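Local structure of NTP pyrophosphohydrolase MazG-like domain-containing protein (Vibrio sp. DAT722, 2Q9L) at residues A[1-6]-A[75-80]; A[32-37]-A[57-62]. The protein probably hydrolyses nucleoside triphosphates to nucleoside monophosphates and pyrophosphate, using bound magnesium, as MazG-type pyrophosphohydrolases do. One frame throughout, in Å; residues are numbered along the deposited sequence.

Contact 2 is nested within the stretch of chain closed by contact 1. Contact 1 joins the starts of helices 3-13 and 77-89, the first and last of the four, whereas contact 2 pairs the two between them, 20-39 and 55-72, and carries the magnesium site. The centres of the two contacts are about 21 Å apart, on opposite sides of the centre of the chain, although their nearest atoms come within about 4 Å without touching. Contact 1 therefore lies away from the metal-binding carboxylates, and E33, E58 and D61 of contact 2, with E30, hold the ion. Both contacts also reach the second subunit of the tetramer.

Contact 1 (A[1-6]-A[75-80]); sequences MKLSEL and VNLEKT
The carboxylate of E78 is met on one face and at both oxygens by S4, L3 and K2. S4 supplies the face: its OG sits almost straight over E78 CD at 3.6 Å, and from the same side its backbone N donates to E78 OE1 at 3.0 Å, 46° out of the carboxylate plane. L3 CB comes up beside E78 OE1 at 3.3 Å. At the other oxygen, K2 NZ forms a salt bridge with E78 OE2 (2.9 Å), which accepts through its syn lone pair, on the side of the other oxygen; the lysine chain turns at its last torsion (chi4 -68°) to deliver the amine, and the two side chains cross at about a right angle. One carboxylate thus takes both a charged amine and an N-H of the first turn of helix 3-13, whose helix dipole would probably help to stabilise its negative charge.

The second flat group is the amide of N76. Its OD1 accepts from K79 N at 2.8 Å, with the donor 55° above the amide plane. Between the two helix starts lies a water that accepts from S4 OG (2.9 Å) and from E78 N (3.1 Å). Deeper in, L3 crosses L77 at about a right angle, CD2 to CB 4.2 Å, and L77 continues onto C67 and A70 of helix 55-72. Q45 of the second subunit bonds N76 N and T80 OG1, while Q7 of the same chain ties V75 O and L77 N to helix 3-13.

The arrangement is that of two helix N-termini brought together: N76 is a classical N-cap of helix 77-89, and at the start of helix 3-13, where K2 holds the N-cap position, E5 OE1 accepts from K2 N, which amounts to half of a capping box.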
# COMPACT_ATOMS: atom_id res chain seq x y z
N MET A 1 25.02 5.55 6.25
CA MET A 1 24.34 4.24 6.06
C MET A 1 24.34 3.84 4.59
O MET A 1 23.64 4.43 3.77
CB MET A 1 22.89 4.31 6.59
CG MET A 1 22.17 2.97 6.76
SD MET A 1 23.29 1.71 7.42
CE MET A 1 22.17 0.67 8.35
N LYS A 2 25.15 2.84 4.25
CA LYS A 2 25.10 2.25 2.92
C LYS A 2 23.87 1.32 2.79
O LYS A 2 23.51 0.61 3.73
CB LYS A 2 26.40 1.49 2.63
CG LYS A 2 26.90 1.61 1.21
CD LYS A 2 28.41 1.40 1.15
CE LYS A 2 28.89 1.19 -0.29
NZ LYS A 2 28.40 -0.11 -0.86
N LEU A 3 23.23 1.34 1.62
CA LEU A 3 22.01 0.58 1.35
C LEU A 3 22.18 -0.94 1.51
O LEU A 3 21.31 -1.62 2.05
CB LEU A 3 21.45 0.92 -0.04
CG LEU A 3 20.15 0.28 -0.54
CD1 LEU A 3 19.00 0.54 0.42
CD2 LEU A 3 19.82 0.79 -1.94
N SER A 4 23.32 -1.46 1.05
CA SER A 4 23.68 -2.87 1.23
C SER A 4 23.87 -3.22 2.70
O SER A 4 23.53 -4.33 3.12
CB SER A 4 24.95 -3.22 0.44
OG SER A 4 24.60 -3.80 -0.80
N GLU A 5 24.40 -2.26 3.46
CA GLU A 5 24.63 -2.42 4.89
C GLU A 5 23.33 -2.43 5.67
O GLU A 5 23.17 -3.25 6.57
CB GLU A 5 25.56 -1.33 5.42
CG GLU A 5 27.02 -1.54 5.10
CD GLU A 5 27.89 -0.35 5.51
OE1 GLU A 5 27.37 0.79 5.56
OE2 GLU A 5 29.09 -0.57 5.77
N LEU A 6 22.42 -1.53 5.32
CA LEU A 6 21.06 -1.54 5.87
C LEU A 6 20.34 -2.87 5.69
O LEU A 6 19.82 -3.44 6.65
CB LEU A 6 20.22 -0.41 5.26
CG LEU A 6 18.87 -0.13 5.93
CD1 LEU A 6 19.01 0.05 7.44
CD2 LEU A 6 18.26 1.10 5.29
N VAL A 75 16.79 -10.62 -3.27
CA VAL A 75 17.03 -9.39 -4.04
C VAL A 75 18.18 -8.57 -3.45
O VAL A 75 18.23 -8.35 -2.23
CB VAL A 75 15.76 -8.49 -4.13
CG1 VAL A 75 16.06 -7.15 -4.84
CG2 VAL A 75 14.59 -9.24 -4.82
N ASN A 76 19.09 -8.14 -4.31
CA ASN A 76 20.13 -7.19 -3.96
C ASN A 76 19.67 -5.82 -4.46
O ASN A 76 19.67 -5.57 -5.66
CB ASN A 76 21.48 -7.60 -4.60
CG ASN A 76 22.65 -6.69 -4.20
OD1 ASN A 76 22.53 -5.46 -4.09
ND2 ASN A 76 23.82 -7.30 -4.03
N LEU A 77 19.27 -4.96 -3.53
CA LEU A 77 18.71 -3.65 -3.87
C LEU A 77 19.70 -2.73 -4.55
O LEU A 77 19.32 -1.98 -5.45
CB LEU A 77 18.11 -2.96 -2.64
CG LEU A 77 16.79 -3.53 -2.14
CD1 LEU A 77 16.41 -2.92 -0.81
CD2 LEU A 77 15.70 -3.35 -3.18
N GLU A 78 20.96 -2.80 -4.12
CA GLU A 78 22.04 -1.98 -4.66
C GLU A 78 22.41 -2.40 -6.09
O GLU A 78 22.69 -1.55 -6.93
CB GLU A 78 23.27 -2.05 -3.75
CG GLU A 78 24.17 -0.81 -3.79
CD GLU A 78 24.90 -0.58 -2.47
OE1 GLU A 78 24.26 -0.13 -1.49
OE2 GLU A 78 26.12 -0.84 -2.41
N LYS A 79 22.42 -3.71 -6.33
CA LYS A 79 22.58 -4.26 -7.68
C LYS A 79 21.38 -3.91 -8.57
O LYS A 79 21.55 -3.58 -9.74
CB LYS A 79 22.82 -5.78 -7.61
CG LYS A 79 23.02 -6.48 -8.95
CD LYS A 79 24.46 -6.40 -9.44
CE LYS A 79 24.68 -7.29 -10.66
NZ LYS A 79 26.05 -7.16 -11.26
N THR A 80 20.17 -3.98 -8.00
CA THR A 80 18.93 -3.60 -8.71
C THR A 80 18.89 -2.10 -9.04
O THR A 80 18.49 -1.72 -10.15
CB THR A 80 17.68 -4.05 -7.92
OG1 THR A 80 17.69 -5.48 -7.81
CG2 THR A 80 16.38 -3.63 -8.62
O HOH W 1 21.73 -3.95 -1.35

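Contact 2 (A[32-37]-A[57-62]); sequences GELSES and EELYDV. With MG (magnesium ion), chain E.
E33 and E58 bring their carboxylates together around a magnesium ion, their side chains crossing at about a right angle and the two carboxylate planes standing 77° apart. Each gives one oxygen: E33 OE1 and E58 OE1 both lie 2.4 Å from the magnesium and 3.6 Å from each other, a spacing of like charges that the cation would offset. Their routes differ. E33 reaches out with its chain extended beyond CG, whereas E58 folds back at chi2 (-45°), which turns its carboxylate out of the gap between the helices toward the metal. D61, one turn after E58, adds OD2 at 2.5 Å, and E30, one turn before E33, supplies the fourth protein oxygen.

This pairing of an ExxE motif on helix 20-39 with an ExxD motif on helix 55-72 is the metal-binding signature of the all-alpha MazG-like pyrophosphohydrolases. The two helix segments run nearly antiparallel (160° between directions), their axes 8.6 Å apart at closest approach, an arrangement in which both acidic pairs face one ion.

The CB and CG of E58, before the bend, lie against the facing helix. CB is 3.4 Å from L34 CA, and CG fits against the backbone O of E33 and against S37 OG (3.2 Å from CG), a hydroxyl whose hydrogen-bond partner is G53 O. On the side of E58 away from the magnesium the contact turns apolar: L34 and L59 approach at a slant, L34 CD1 meeting L59 CD2 at 3.5 Å, tighter than usual for two methyls, with L34 CD2 also beside it. V62 CG2 extends this layer more loosely, 4.4 Å from L34 CD2. L27 and K84 of the second subunit pack on L34 and D61 respectively.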
# COMPACT_ATOMS: atom_id res chain seq x y z
N GLY A 32 -0.16 1.87 5.41
CA GLY A 32 -1.39 2.42 5.99
C GLY A 32 -1.07 3.42 7.08
O GLY A 32 -1.74 4.44 7.20
N GLU A 33 -0.04 3.14 7.88
CA GLU A 33 0.41 4.08 8.89
C GLU A 33 1.07 5.32 8.28
O GLU A 33 0.92 6.44 8.79
CB GLU A 33 1.32 3.39 9.90
CG GLU A 33 0.53 2.52 10.87
CD GLU A 33 1.41 1.65 11.73
OE1 GLU A 33 2.46 2.13 12.23
OE2 GLU A 33 1.05 0.47 11.93
N LEU A 34 1.78 5.12 7.17
CA LEU A 34 2.35 6.24 6.44
C LEU A 34 1.27 7.17 5.89
O LEU A 34 1.42 8.41 5.91
CB LEU A 34 3.29 5.74 5.34
CG LEU A 34 3.70 6.76 4.28
CD1 LEU A 34 4.53 7.86 4.88
CD2 LEU A 34 4.40 6.08 3.14
N SER A 35 0.17 6.58 5.43
CA SER A 35 -0.89 7.34 4.82
C SER A 35 -1.54 8.24 5.85
O SER A 35 -1.91 9.36 5.54
CB SER A 35 -1.92 6.39 4.24
OG SER A 35 -3.05 7.10 3.77
N GLU A 36 -1.67 7.73 7.08
CA GLU A 36 -2.21 8.48 8.20
C GLU A 36 -1.34 9.72 8.50
O GLU A 36 -1.86 10.83 8.69
CB GLU A 36 -2.34 7.58 9.43
CG GLU A 36 -2.75 8.34 10.68
CD GLU A 36 -3.04 7.45 11.87
OE1 GLU A 36 -2.55 6.29 11.91
OE2 GLU A 36 -3.78 7.91 12.77
N SER A 37 -0.03 9.51 8.54
CA SER A 37 0.96 10.56 8.79
C SER A 37 0.95 11.67 7.77
O SER A 37 1.00 12.83 8.14
CB SER A 37 2.35 9.96 8.82
OG SER A 37 2.46 9.18 9.98
N GLU A 57 9.05 8.54 10.48
CA GLU A 57 9.08 7.19 11.03
C GLU A 57 8.37 6.17 10.16
O GLU A 57 8.83 5.03 10.06
CB GLU A 57 8.46 7.15 12.42
CG GLU A 57 8.77 5.86 13.16
CD GLU A 57 7.88 5.67 14.35
OE1 GLU A 57 6.65 5.57 14.14
OE2 GLU A 57 8.41 5.62 15.49
N GLU A 58 7.25 6.57 9.55
CA GLU A 58 6.48 5.65 8.70
C GLU A 58 7.20 5.36 7.40
O GLU A 58 7.20 4.23 6.96
CB GLU A 58 5.04 6.12 8.44
CG GLU A 58 4.22 6.57 9.67
CD GLU A 58 4.32 5.66 10.90
OE1 GLU A 58 4.77 4.49 10.80
OE2 GLU A 58 3.93 6.11 11.99
N LEU A 59 7.81 6.38 6.79
CA LEU A 59 8.69 6.17 5.63
C LEU A 59 9.85 5.24 6.01
O LEU A 59 10.20 4.35 5.25
CB LEU A 59 9.25 7.48 5.07
CG LEU A 59 8.30 8.49 4.41
CD1 LEU A 59 9.06 9.74 4.05
CD2 LEU A 59 7.56 7.95 3.16
N TYR A 60 10.44 5.43 7.20
CA TYR A 60 11.49 4.52 7.60
C TYR A 60 10.95 3.09 7.72
O TYR A 60 11.52 2.18 7.12
CB TYR A 60 12.21 4.93 8.90
CG TYR A 60 13.19 3.85 9.32
CD1 TYR A 60 14.44 3.73 8.70
CD2 TYR A 60 12.84 2.91 10.29
CE1 TYR A 60 15.32 2.72 9.06
CE2 TYR A 60 13.72 1.90 10.66
CZ TYR A 60 14.95 1.81 10.04
OH TYR A 60 15.82 0.80 10.41
N ASP A 61 9.87 2.91 8.49
CA ASP A 61 9.24 1.59 8.66
C ASP A 61 8.89 0.91 7.32
O ASP A 61 9.01 -0.30 7.19
CB ASP A 61 7.99 1.67 9.53
CG ASP A 61 8.25 2.17 10.93
OD1 ASP A 61 9.43 2.25 11.36
OD2 ASP A 61 7.25 2.48 11.61
N VAL A 62 8.45 1.70 6.34
CA VAL A 62 8.24 1.17 4.98
C VAL A 62 9.57 0.77 4.32
O VAL A 62 9.68 -0.31 3.73
CB VAL A 62 7.43 2.15 4.09
CG1 VAL A 62 7.34 1.65 2.65
CG2 VAL A 62 6.05 2.35 4.68
MG MG E . 4.77 2.33 11.75